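Local coordinates for alanine racemase (PDB 4QHR), which is a pyridoxal-phosphate-carrying protein of a two-domain family, with a TIM-barrel N-terminal domain and a mostly beta C-terminal domain, at residues 301-306 / 348-353; 321-326 / 330-335; 82-87 / 109-114. All coordinates share one frame; numbering follows the deposited sequence.

Contact 1: residues 301-306 / 348-353; sequences SMDMIA and SSRPVR
The backbones of 301-306 and 348-353 stay well apart where Asp303 meets Arg350, their CA atoms 10.2 Å from each other; the side chains make the contact. The long Arg350 side chain does most of the bridging. Its CG stands anti to the backbone N (chi1 -179°), and the chain bends at chi3 before the guanidinium arrives end-on. Two nitrogens then grip a single carboxylate oxygen. NH1 and NH2 of Arg350 each donate to OD1 of Asp303 at 2.9 Å. Both N-H...O bonds are bent, at about 141°, as expected when two nitrogens share one acceptor. The oxygen lies close to the guanidinium plane. From the side of the acid the two bonds differ. NH2 uses the anti lone pair of OD1, whereas NH1 meets OD1 from above the carboxylate plane. The carboxylate and guanidinium planes are 63° apart, so this is not the coplanar two-oxygen pairing of a carboxylate with a guanidinium. Arg350 has further acidic partners: NE pairs with Asp275, and NH1 with Glu62 of the second subunit. These carboxylates, and Arg2 close by, make a charged cluster at the subunit interface. An ST turn holds the root of Arg350, its backbone N donating to OG of Ser348 at 3.1 Å. The bridge ties the loop leading into strand 305-308, which pairs with strand 264-269, to the approach to strand 352-355, which runs parallel to strand 4-8.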
ATOM      1  N   SER A 301      -2.495  -1.557  13.584  1.00  9.16           N
ATOM      2  CA  SER A 301      -3.774  -2.071  13.072  1.00  9.36           C
ATOM      3  C   SER A 301      -4.115  -1.394  11.723  1.00  8.63           C
ATOM      4  O   SER A 301      -3.309  -0.646  11.173  1.00  7.81           O
ATOM      5  CB  SER A 301      -4.865  -1.882  14.140  1.00  9.99           C
ATOM      6  OG  SER A 301      -5.163  -0.534  14.337  1.00 11.29           O
ATOM      7  N   MET A 302      -5.290  -1.698  11.206  1.00  7.87           N
ATOM      8  CA  MET A 302      -5.679  -1.160   9.919  1.00  7.72           C
ATOM      9  C   MET A 302      -5.694   0.358   9.953  1.00  7.71           C
ATOM     10  O   MET A 302      -5.216   0.949   9.029  1.00  7.39           O
ATOM     11  CB  MET A 302      -7.005  -1.739   9.462  1.00  7.50           C
ATOM     12  CG  MET A 302      -7.315  -1.423   7.989  1.00  7.45           C
ATOM     13  SD  MET A 302      -8.773  -2.324   7.424  1.00  7.50           S
ATOM     14  CE  MET A 302      -8.137  -4.004   7.465  1.00  7.73           C
ATOM     15  N   ASP A 303      -6.271   0.949  11.021  1.00  8.02           N
ATOM     16  CA  ASP A 303      -6.571   2.357  11.123  1.00  8.67           C
ATOM     17  C   ASP A 303      -5.850   3.138  12.207  1.00  8.75           C
ATOM     18  O   ASP A 303      -5.936   4.383  12.251  1.00  9.53           O
ATOM     19  CB  ASP A 303      -8.059   2.530  11.399  1.00  9.03           C
ATOM     20  CG  ASP A 303      -8.911   1.793  10.394  1.00  8.99           C
ATOM     21  OD1 ASP A 303      -8.640   1.746   9.184  1.00  8.89           O
ATOM     22  OD2 ASP A 303      -9.902   1.241  10.853  1.00  9.69           O
ATOM     23  N   MET A 304      -5.108   2.458  13.045  1.00  8.62           N
ATOM     24  CA  MET A 304      -4.524   3.090  14.225  1.00  8.75           C
ATOM     25  C   MET A 304      -3.187   2.470  14.618  1.00  8.35           C
ATOM     26  O   MET A 304      -2.965   1.282  14.351  1.00  7.51           O
ATOM     27  CB  MET A 304      -5.450   2.904  15.400  1.00  9.38           C
ATOM     28  CG  MET A 304      -6.623   3.829  15.418  1.00 10.15           C
ATOM     29  SD  MET A 304      -7.772   3.424  16.763  1.00 11.82           S
ATOM     30  CE  MET A 304      -8.685   2.021  16.128  1.00 10.96           C
ATOM     31  N   ILE A 305      -2.333   3.304  15.219  1.00  7.99           N
ATOM     32  CA  ILE A 305      -1.121   2.846  15.883  1.00  7.81           C
ATOM     33  C   ILE A 305      -1.047   3.441  17.285  1.00  7.92           C
ATOM     34  O   ILE A 305      -1.696   4.479  17.595  1.00  7.49           O
ATOM     35  CB  ILE A 305       0.207   3.158  15.073  1.00  7.63           C
ATOM     36  CG1 ILE A 305       0.503   4.660  15.031  1.00  7.52           C
ATOM     37  CG2 ILE A 305       0.154   2.563  13.705  1.00  7.58           C
ATOM     38  CD1 ILE A 305       1.765   5.087  14.299  1.00  7.46           C
ATOM     39  N   ALA A 306      -0.227   2.789  18.137  1.00  8.09           N
ATOM     40  CA  ALA A 306       0.039   3.296  19.476  1.00  8.33           C
ATOM     41  C   ALA A 306       1.522   3.702  19.597  1.00  8.98           C
ATOM     42  O   ALA A 306       2.401   3.018  19.060  1.00  8.69           O
ATOM     43  CB  ALA A 306      -0.317   2.249  20.511  1.00  8.45           C
ATOM     44  N   SER A 348      -2.117   3.982   0.558  1.00  7.85           N
ATOM     45  CA  SER A 348      -3.413   3.790   0.006  1.00  7.55           C
ATOM     46  C   SER A 348      -3.964   5.156  -0.424  1.00  7.90           C
ATOM     47  O   SER A 348      -3.323   6.193  -0.250  1.00  7.42           O
ATOM     48  CB  SER A 348      -4.335   3.147   1.067  1.00  7.39           C
ATOM     49  OG  SER A 348      -4.838   4.118   1.949  1.00  6.94           O
ATOM     50  N   SER A 349      -5.200   5.149  -0.922  1.00  8.80           N
ATOM     51  CA  SER A 349      -5.867   6.381  -1.326  1.00  9.54           C
ATOM     52  C   SER A 349      -6.481   7.120  -0.124  1.00  8.89           C
ATOM     53  O   SER A 349      -6.954   8.221  -0.295  1.00  8.74           O
ATOM     54  CB  SER A 349      -6.986   6.152  -2.357  1.00 10.37           C
ATOM     55  OG  SER A 349      -7.971   5.299  -1.772  1.00 12.97           O
ATOM     56  N   ARG A 350      -6.434   6.570   1.082  1.00  8.60           N
ATOM     57  CA  ARG A 350      -7.137   7.208   2.211  1.00  8.17           C
ATOM     58  C   ARG A 350      -6.486   8.560   2.620  1.00  8.32           C
ATOM     59  O   ARG A 350      -7.211   9.581   2.718  1.00  8.74           O
ATOM     60  CB  ARG A 350      -7.267   6.245   3.383  1.00  7.97           C
ATOM     61  CG  ARG A 350      -8.004   6.889   4.545  1.00  7.82           C
ATOM     62  CD  ARG A 350      -8.707   5.825   5.349  1.00  7.77           C
ATOM     63  NE  ARG A 350      -7.714   5.030   6.068  1.00  7.61           N
ATOM     64  CZ  ARG A 350      -7.972   3.981   6.833  1.00  7.47           C
ATOM     65  NH1 ARG A 350      -9.180   3.487   6.938  1.00  7.58           N
ATOM     66  NH2 ARG A 350      -6.973   3.390   7.452  1.00  7.52           N
ATOM     67  N   PRO A 351      -5.149   8.599   2.827  1.00  8.16           N
ATOM     68  CA  PRO A 351      -4.566   9.914   3.120  1.00  8.73           C
ATOM     69  C   PRO A 351      -4.847  11.014   2.093  1.00  9.17           C
ATOM     70  O   PRO A 351      -4.815  10.766   0.905  1.00  8.90           O
ATOM     71  CB  PRO A 351      -3.049   9.612   3.207  1.00  8.38           C
ATOM     72  CG  PRO A 351      -3.014   8.177   3.634  1.00  8.45           C
ATOM     73  CD  PRO A 351      -4.116   7.555   2.852  1.00  8.14           C
ATOM     74  N   VAL A 352      -5.086  12.232   2.568  1.00 10.14           N
ATOM     75  CA  VAL A 352      -5.199  13.406   1.686  1.00 10.81           C
ATOM     76  C   VAL A 352      -3.833  13.817   1.161  1.00 11.21           C
ATOM     77  O   VAL A 352      -2.875  13.864   1.944  1.00 11.16           O
ATOM     78  CB  VAL A 352      -5.875  14.598   2.423  1.00 10.83           C
ATOM     79  CG1 VAL A 352      -5.939  15.796   1.515  1.00 11.18           C
ATOM     80  CG2 VAL A 352      -7.284  14.189   2.807  1.00 10.82           C
ATOM     81  N   ARG A 353      -3.731  14.076  -0.151  1.00 11.82           N
ATOM     82  CA  ARG A 353      -2.502  14.556  -0.749  1.00 12.77           C
ATOM     83  C   ARG A 353      -2.541  16.084  -0.811  1.00 14.23           C
ATOM     84  O   ARG A 353      -3.539  16.649  -1.262  1.00 12.86           O
ATOM     85  CB  ARG A 353      -2.310  14.026  -2.151  1.00 12.87           C
ATOM     86  CG  ARG A 353      -1.591  12.708  -2.232  1.00 12.93           C
ATOM     87  CD  ARG A 353      -2.313  11.565  -1.531  1.00 13.52           C
ATOM     88  NE  ARG A 353      -1.608  10.301  -1.731  1.00 13.43           N
ATOM     89  CZ  ARG A 353      -2.037   9.124  -1.263  1.00 13.73           C
ATOM     90  NH1 ARG A 353      -3.172   9.029  -0.542  1.00 13.11           N
ATOM     91  NH2 ARG A 353      -1.313   8.041  -1.521  1.00 13.84           N
TER

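Contact 2: residues 321-326 / 330-335; sequences ELWGNH and DDVAEA
Val332 of helix 329-335 points its side chain at the chain corner of Leu322 and Trp323, which follows strand 319-321. From CB the valine forks into two methyls that meet different parts of the corner. CG2 lies 3.5 Å from the backbone O of Leu322 and 4.2 Å from CB of Trp323. CG1 stands anti to the backbone N (chi1 -178°). It meets the six-membered part of the indole, 4.2 Å from CE3 of Trp323. The methyl comes at the ring obliquely, and the two side chains cross at about a right angle. Trp323 has its CG between the backbone N and the carbonyl carbon (chi1 58°), which turns the indole to the helix side. Leu322 and Trp323 both face Phe236 and form a classic beta bulge against strand 234-246. The rings of Trp323 and Phe236 also meet, with planes at about 60°. Helix 340-345 adds Leu343, which touches both Trp323 and Val332. Farther along, His326 ND1 donates to OE1 of Glu321 at 2.6 Å, and this bond closes the loop after the corner. The side-chain contact is apolar, with one methyl also lying against a backbone carbonyl oxygen. Dispersion and shape are probably what this small contact contributes, within a buried part of the C-terminal domain.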
ATOM      1  N   GLU A 321       4.609  12.747  12.744  1.00  9.53           N
ATOM      2  CA  GLU A 321       5.267  12.477  11.485  1.00  9.68           C
ATOM      3  C   GLU A 321       5.659  11.013  11.384  1.00  9.77           C
ATOM      4  O   GLU A 321       6.441  10.503  12.207  1.00  9.82           O
ATOM      5  CB  GLU A 321       6.505  13.367  11.327  1.00  9.59           C
ATOM      6  CG  GLU A 321       7.314  13.061  10.058  1.00  9.62           C
ATOM      7  CD  GLU A 321       8.538  13.979   9.948  1.00 10.06           C
ATOM      8  OE1 GLU A 321       8.385  15.165  10.331  1.00 11.06           O
ATOM      9  OE2 GLU A 321       9.622  13.517   9.544  1.00  9.39           O
ATOM     10  N   LEU A 322       5.142  10.327  10.364  1.00  9.77           N
ATOM     11  CA  LEU A 322       5.466   8.924  10.158  1.00  9.26           C
ATOM     12  C   LEU A 322       6.736   8.798   9.354  1.00  9.26           C
ATOM     13  O   LEU A 322       7.591   7.978   9.655  1.00  9.09           O
ATOM     14  CB  LEU A 322       4.302   8.217   9.520  1.00  9.86           C
ATOM     15  CG  LEU A 322       3.091   8.478  10.405  1.00 10.42           C
ATOM     16  CD1 LEU A 322       1.877   8.470   9.558  1.00 10.91           C
ATOM     17  CD2 LEU A 322       3.083   7.535  11.603  1.00 10.22           C
ATOM     18  N   TRP A 323       6.902   9.646   8.355  1.00  8.63           N
ATOM     19  CA  TRP A 323       8.202   9.883   7.810  1.00  8.40           C
ATOM     20  C   TRP A 323       8.207  11.195   7.099  1.00  8.65           C
ATOM     21  O   TRP A 323       7.131  11.739   6.782  1.00  8.34           O
ATOM     22  CB  TRP A 323       8.636   8.740   6.891  1.00  8.61           C
ATOM     23  CG  TRP A 323       7.761   8.410   5.707  1.00  8.20           C
ATOM     24  CD1 TRP A 323       7.694   9.089   4.507  1.00  8.39           C
ATOM     25  CD2 TRP A 323       6.969   7.246   5.545  1.00  8.10           C
ATOM     26  NE1 TRP A 323       6.854   8.419   3.644  1.00  8.23           N
ATOM     27  CE2 TRP A 323       6.396   7.293   4.269  1.00  8.00           C
ATOM     28  CE3 TRP A 323       6.648   6.173   6.388  1.00  7.94           C
ATOM     29  CZ2 TRP A 323       5.531   6.301   3.800  1.00  8.06           C
ATOM     30  CZ3 TRP A 323       5.787   5.193   5.913  1.00  8.10           C
ATOM     31  CH2 TRP A 323       5.258   5.269   4.617  1.00  8.09           C
ATOM     32  N   GLY A 324       9.407  11.736   6.891  1.00  8.80           N
ATOM     33  CA  GLY A 324       9.586  13.041   6.262  1.00  8.89           C
ATOM     34  C   GLY A 324      10.990  13.570   6.566  1.00  9.35           C
ATOM     35  O   GLY A 324      11.962  12.859   6.438  1.00  9.46           O
ATOM     36  N   ASN A 325      11.110  14.829   6.959  1.00 10.09           N
ATOM     37  CA  ASN A 325      12.456  15.366   7.243  1.00 10.92           C
ATOM     38  C   ASN A 325      13.037  14.980   8.623  1.00 10.82           C
ATOM     39  O   ASN A 325      14.263  15.102   8.835  1.00 11.31           O
ATOM     40  CB  ASN A 325      12.444  16.868   7.150  1.00 11.34           C
ATOM     41  CG  ASN A 325      12.325  17.364   5.746  1.00 11.76           C
ATOM     42  OD1 ASN A 325      11.257  17.870   5.323  1.00 12.64           O
ATOM     43  ND2 ASN A 325      13.386  17.231   5.009  1.00 11.88           N
ATOM     44  N   HIS A 326      12.183  14.549   9.554  1.00 10.55           N
ATOM     45  CA  HIS A 326      12.620  14.253  10.928  1.00 10.63           C
ATOM     46  C   HIS A 326      12.697  12.785  11.193  1.00 10.49           C
ATOM     47  O   HIS A 326      13.646  12.367  11.852  1.00 12.01           O
ATOM     48  CB  HIS A 326      11.704  14.950  11.924  1.00 10.73           C
ATOM     49  CG  HIS A 326      11.494  16.380  11.567  1.00 11.11           C
ATOM     50  ND1 HIS A 326      10.378  16.803  10.900  1.00 11.27           N
ATOM     51  CD2 HIS A 326      12.310  17.452  11.661  1.00 10.91           C
ATOM     52  CE1 HIS A 326      10.468  18.109  10.675  1.00 11.67           C
ATOM     53  NE2 HIS A 326      11.648  18.521  11.108  1.00 11.07           N
ATOM     54  N   ASP A 330      13.771   5.953   4.845  1.00  7.97           N
ATOM     55  CA  ASP A 330      14.668   4.759   4.804  1.00  8.27           C
ATOM     56  C   ASP A 330      14.951   4.127   6.187  1.00  8.57           C
ATOM     57  O   ASP A 330      15.269   2.948   6.266  1.00  8.69           O
ATOM     58  CB  ASP A 330      16.008   5.066   4.089  1.00  8.54           C
ATOM     59  CG  ASP A 330      15.812   5.430   2.664  1.00  8.61           C
ATOM     60  OD1 ASP A 330      15.312   4.570   1.925  1.00  9.56           O
ATOM     61  OD2 ASP A 330      16.136   6.578   2.306  1.00  9.39           O
ATOM     62  N   ASP A 331      14.864   4.899   7.270  1.00  8.92           N
ATOM     63  CA  ASP A 331      14.961   4.302   8.618  1.00  8.85           C
ATOM     64  C   ASP A 331      13.681   3.513   8.944  1.00  8.37           C
ATOM     65  O   ASP A 331      13.723   2.422   9.516  1.00  7.97           O
ATOM     66  CB  ASP A 331      15.237   5.348   9.694  1.00  9.46           C
ATOM     67  CG  ASP A 331      16.589   6.010   9.540  1.00 10.50           C
ATOM     68  OD1 ASP A 331      17.465   5.381   8.966  1.00 12.82           O
ATOM     69  OD2 ASP A 331      16.790   7.139   9.978  1.00 10.60           O
ATOM     70  N   VAL A 332      12.527   4.070   8.587  1.00  7.98           N
ATOM     71  CA  VAL A 332      11.263   3.324   8.740  1.00  7.81           C
ATOM     72  C   VAL A 332      11.314   2.039   7.919  1.00  7.82           C
ATOM     73  O   VAL A 332      10.978   0.937   8.419  1.00  7.52           O
ATOM     74  CB  VAL A 332      10.013   4.144   8.316  1.00  7.25           C
ATOM     75  CG1 VAL A 332       8.788   3.331   8.542  1.00  7.18           C
ATOM     76  CG2 VAL A 332       9.924   5.424   9.096  1.00  7.35           C
ATOM     77  N   ALA A 333      11.747   2.153   6.658  1.00  8.19           N
ATOM     78  CA  ALA A 333      11.933   0.938   5.848  1.00  8.65           C
ATOM     79  C   ALA A 333      12.807  -0.152   6.497  1.00  9.50           C
ATOM     80  O   ALA A 333      12.453  -1.334   6.516  1.00  8.85           O
ATOM     81  CB  ALA A 333      12.481   1.289   4.479  1.00  8.56           C
ATOM     82  N   GLU A 334      13.938   0.263   6.995  1.00 10.57           N
ATOM     83  CA  GLU A 334      14.875  -0.676   7.599  1.00 12.74           C
ATOM     84  C   GLU A 334      14.232  -1.370   8.802  1.00 11.67           C
ATOM     85  O   GLU A 334      14.321  -2.580   8.919  1.00 11.30           O
ATOM     86  CB  GLU A 334      16.183   0.030   7.998  1.00 15.36           C
ATOM     87  CG  GLU A 334      17.170  -0.930   8.651  1.00 19.65           C
ATOM     88  CD  GLU A 334      18.224  -0.263   9.534  1.00 24.79           C
ATOM     89  OE1 GLU A 334      18.043   0.884   9.999  1.00 31.23           O
ATOM     90  OE2 GLU A 334      19.243  -0.927   9.810  1.00 33.06           O
ATOM     91  N   ALA A 335      13.500  -0.631   9.640  1.00 11.20           N
ATOM     92  CA  ALA A 335      12.760  -1.270  10.734  1.00 10.77           C
ATOM     93  C   ALA A 335      11.678  -2.220  10.275  1.00 10.24           C
ATOM     94  O   ALA A 335      11.321  -3.154  10.977  1.00  9.42           O
ATOM     95  CB  ALA A 335      12.175  -0.224  11.668  1.00 10.95           C
TER

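Contact 3: residues 82-87 / 109-114; sequences FSEDEM and IKHKQA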
ATOM      1  N   PHE A  82       3.652  -3.719 -24.626  1.00  9.01           N
ATOM      2  CA  PHE A  82       3.194  -5.034 -24.194  1.00  9.73           C
ATOM      3  C   PHE A  82       2.311  -5.709 -25.252  1.00 10.47           C
ATOM      4  O   PHE A  82       2.182  -6.921 -25.270  1.00 10.71           O
ATOM      5  CB  PHE A  82       2.473  -4.916 -22.812  1.00  9.65           C
ATOM      6  CG  PHE A  82       3.339  -4.304 -21.754  1.00  9.24           C
ATOM      7  CD1 PHE A  82       3.395  -2.936 -21.615  1.00  9.18           C
ATOM      8  CD2 PHE A  82       4.175  -5.105 -20.940  1.00  9.34           C
ATOM      9  CE1 PHE A  82       4.233  -2.358 -20.674  1.00  9.20           C
ATOM     10  CE2 PHE A  82       4.989  -4.545 -19.983  1.00  9.23           C
ATOM     11  CZ  PHE A  82       5.024  -3.168 -19.840  1.00  9.40           C
ATOM     12  N   SER A  83       1.716  -4.938 -26.136  1.00 11.35           N
ATOM     13  CA  SER A  83       0.928  -5.474 -27.238  1.00 12.58           C
ATOM     14  C   SER A  83       1.184  -4.588 -28.451  1.00 12.82           C
ATOM     15  O   SER A  83       1.451  -3.362 -28.308  1.00 12.01           O
ATOM     16  CB  SER A  83      -0.574  -5.562 -26.842  1.00 13.08           C
ATOM     17  OG  SER A  83      -1.136  -4.273 -26.589  1.00 15.39           O
ATOM     18  N   GLU A  84       1.065  -5.153 -29.657  1.00 13.13           N
ATOM     19  CA  GLU A  84       1.373  -4.370 -30.878  1.00 13.45           C
ATOM     20  C   GLU A  84       0.497  -3.129 -31.034  1.00 13.13           C
ATOM     21  O   GLU A  84       0.966  -2.077 -31.501  1.00 11.61           O
ATOM     22  CB  GLU A  84       1.287  -5.210 -32.144  1.00 15.04           C
ATOM     23  CG  GLU A  84       1.830  -4.471 -33.352  1.00 17.00           C
ATOM     24  CD  GLU A  84       1.517  -5.176 -34.635  1.00 20.70           C
ATOM     25  OE1 GLU A  84       1.274  -6.415 -34.604  1.00 22.83           O
ATOM     26  OE2 GLU A  84       1.525  -4.479 -35.678  1.00 24.14           O
ATOM     27  N   ASP A  85      -0.764  -3.235 -30.622  1.00 13.12           N
ATOM     28  CA  ASP A  85      -1.676  -2.078 -30.790  1.00 13.67           C
ATOM     29  C   ASP A  85      -1.268  -0.841 -29.994  1.00 12.65           C
ATOM     30  O   ASP A  85      -1.845   0.205 -30.160  1.00 13.55           O
ATOM     31  CB  ASP A  85      -3.141  -2.474 -30.554  1.00 13.79           C
ATOM     32  CG  ASP A  85      -3.443  -2.858 -29.126  1.00 14.44           C
ATOM     33  OD1 ASP A  85      -2.578  -2.810 -28.226  1.00 13.81           O
ATOM     34  OD2 ASP A  85      -4.627  -3.268 -28.907  1.00 15.63           O
ATOM     35  N   GLU A  86      -0.287  -0.950 -29.114  1.00 12.11           N
ATOM     36  CA  GLU A  86       0.288   0.240 -28.472  1.00 11.71           C
ATOM     37  C   GLU A  86       1.191   1.031 -29.366  1.00 12.00           C
ATOM     38  O   GLU A  86       1.412   2.214 -29.103  1.00 11.93           O
ATOM     39  CB  GLU A  86       1.065  -0.129 -27.197  1.00 11.32           C
ATOM     40  CG  GLU A  86       0.264  -0.860 -26.121  1.00 10.91           C
ATOM     41  CD  GLU A  86       1.178  -1.311 -24.983  1.00 11.30           C
ATOM     42  OE1 GLU A  86       2.076  -0.524 -24.624  1.00 12.21           O
ATOM     43  OE2 GLU A  86       1.014  -2.411 -24.449  1.00 10.53           O
ATOM     44  N   MET A  87       1.745   0.420 -30.419  1.00 12.38           N
ATOM     45  CA  MET A  87       2.675   1.123 -31.293  1.00 12.50           C
ATOM     46  C   MET A  87       2.150   2.425 -31.927  1.00 11.91           C
ATOM     47  O   MET A  87       2.872   3.430 -31.880  1.00 11.53           O
ATOM     48  CB  MET A  87       3.242   0.189 -32.398  1.00 13.44           C
ATOM     49  CG  MET A  87       4.204  -0.869 -31.842  1.00 14.38           C
ATOM     50  SD  MET A  87       5.632  -0.184 -30.966  1.00 15.53           S
ATOM     51  CE  MET A  87       6.394   0.709 -32.297  1.00 15.87           C
ATOM     52  N   ILE A 109       9.978  -2.771 -36.257  1.00 13.99           N
ATOM     53  CA  ILE A 109      10.301  -2.776 -37.711  1.00 15.09           C
ATOM     54  C   ILE A 109       9.043  -2.635 -38.545  1.00 15.65           C
ATOM     55  O   ILE A 109       9.003  -1.882 -39.509  1.00 16.12           O
ATOM     56  CB  ILE A 109      11.001  -4.089 -38.125  1.00 14.96           C
ATOM     57  CG1 ILE A 109      12.378  -4.192 -37.496  1.00 15.03           C
ATOM     58  CG2 ILE A 109      11.049  -4.231 -39.672  1.00 15.68           C
ATOM     59  CD1 ILE A 109      13.345  -3.111 -37.856  1.00 15.14           C
ATOM     60  N   LYS A 110       8.017  -3.356 -38.160  1.00 16.92           N
ATOM     61  CA  LYS A 110       6.722  -3.218 -38.770  1.00 18.96           C
ATOM     62  C   LYS A 110       6.262  -1.774 -38.845  1.00 19.22           C
ATOM     63  O   LYS A 110       5.709  -1.395 -39.873  1.00 19.66           O
ATOM     64  CB  LYS A 110       5.687  -4.065 -38.046  1.00 21.48           C
ATOM     65  CG  LYS A 110       4.302  -4.088 -38.683  1.00 24.74           C
ATOM     66  CD  LYS A 110       3.649  -5.478 -38.634  1.00 26.97           C
ATOM     67  CE  LYS A 110       2.218  -5.452 -39.190  1.00 29.35           C
ATOM     68  NZ  LYS A 110       1.210  -4.934 -38.212  1.00 28.68           N
ATOM     69  N   HIS A 111       6.462  -0.983 -37.779  1.00 16.97           N
ATOM     70  CA  HIS A 111       6.065   0.430 -37.748  1.00 16.78           C
ATOM     71  C   HIS A 111       7.231   1.412 -37.945  1.00 16.33           C
ATOM     72  O   HIS A 111       7.138   2.565 -37.557  1.00 15.47           O
ATOM     73  CB  HIS A 111       5.356   0.755 -36.428  1.00 17.25           C
ATOM     74  CG  HIS A 111       4.086  -0.005 -36.243  1.00 17.74           C
ATOM     75  ND1 HIS A 111       4.062  -1.274 -35.715  1.00 18.20           N
ATOM     76  CD2 HIS A 111       2.810   0.297 -36.567  1.00 16.70           C
ATOM     77  CE1 HIS A 111       2.816  -1.716 -35.694  1.00 17.33           C
ATOM     78  NE2 HIS A 111       2.038  -0.778 -36.197  1.00 17.96           N
ATOM     79  N   LYS A 112       8.280   0.985 -38.619  1.00 16.30           N
ATOM     80  CA  LYS A 112       9.498   1.782 -38.677  1.00 17.89           C
ATOM     81  C   LYS A 112       9.336   3.157 -39.334  1.00 18.32           C
ATOM     82  O   LYS A 112       9.872   4.132 -38.848  1.00 16.50           O
ATOM     83  CB  LYS A 112      10.622   0.983 -39.339  1.00 19.26           C
ATOM     84  CG  LYS A 112      10.557   0.909 -40.848  1.00 21.26           C
ATOM     85  CD  LYS A 112      11.691   0.063 -41.369  1.00 24.12           C
ATOM     86  CE  LYS A 112      11.553  -0.240 -42.852  1.00 26.19           C
ATOM     87  NZ  LYS A 112      12.040  -1.639 -43.101  1.00 28.94           N
ATOM     88  N   GLN A 113       8.590   3.254 -40.432  1.00 19.58           N
ATOM     89  CA  GLN A 113       8.546   4.554 -41.130  1.00 21.04           C
ATOM     90  C   GLN A 113       7.930   5.674 -40.273  1.00 18.91           C
ATOM     91  O   GLN A 113       8.557   6.727 -40.105  1.00 17.99           O
ATOM     92  CB  GLN A 113       7.950   4.431 -42.527  1.00 24.75           C
ATOM     93  CG  GLN A 113       9.061   3.942 -43.491  1.00 28.97           C
ATOM     94  CD  GLN A 113       8.600   3.318 -44.796  1.00 33.70           C
ATOM     95  OE1 GLN A 113       9.413   2.714 -45.507  1.00 39.72           O
ATOM     96  NE2 GLN A 113       7.310   3.437 -45.126  1.00 35.28           N
ATOM     97  N   ALA A 114       6.765   5.422 -39.696  1.00 16.16           N
ATOM     98  CA  ALA A 114       6.120   6.402 -38.819  1.00 14.95           C
ATOM     99  C   ALA A 114       6.961   6.717 -37.547  1.00 13.32           C
ATOM    100  O   ALA A 114       7.120   7.858 -37.157  1.00 12.40           O
ATOM    101  CB  ALA A 114       4.739   5.907 -38.437  1.00 15.77           C
TER
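In the TIM-barrel domain, Glu84 and Met87 meet Lys110 and His111 where the loop before helix 87-92 and the first residue of that helix pass the junction of helices 102-110 and 112-117. His111 is the pivot of that junction. It is the first residue to leave the helical path of 102-110 and the N-cap position of 112-117. Its ring is touched in two ways. Over one face lies CB of Met87, 3.8 Å from the centroid of the His111 ring and 13° off its normal, a CH-pi contact. At the edge sits the carboxylate of Glu84, its plane turned 72° from that of the imidazole. OE2 of Glu84 comes within 3.0 Å of CE1 of His111. The ring's ND1 is bonded to the backbone O of Trp107, one turn back in helix 102-110, and this bond would limit the rotation of the imidazole. The Glu84 side chain extends beyond CG, which stands anti to the backbone N (chi1 -170°) and carries its carboxylate out to Lys110 and the edge of the His111 ring. Lys110, itself exposed, bends at chi2 and chi4 to meet it. The positive lysine would favour a negative charge on the glutamate. Ile91, from helix 87-92, also packs on His111. The salt bridge completes the contact: NZ of Lys110 donates to the syn lone pair of OE2 of Glu84 at 2.6 Å.

In the fold
Contacts 1 and 2 both belong to the C-terminal domain, with centres 16 Å apart. They touch directly: CD1 of Ile305 packs on CD2 of Leu322 at 3.9 Å. Segments 321-326 and 330-335 both fall in the chain between the two halves of contact 1. Contact 3 belongs to the barrel domain, its centre 43 Å from each of the others. Its nearest atoms are about 22 Å from contact 1 and about 25 Å from contact 2. Contacts 1 and 3 both touch the second subunit. Tyr38, four residues after the cofactor-bearing Lys34, packs from the second subunit on Met302. In this family the cofactor site lies near the dimer interface, so contact 1 probably faces that side.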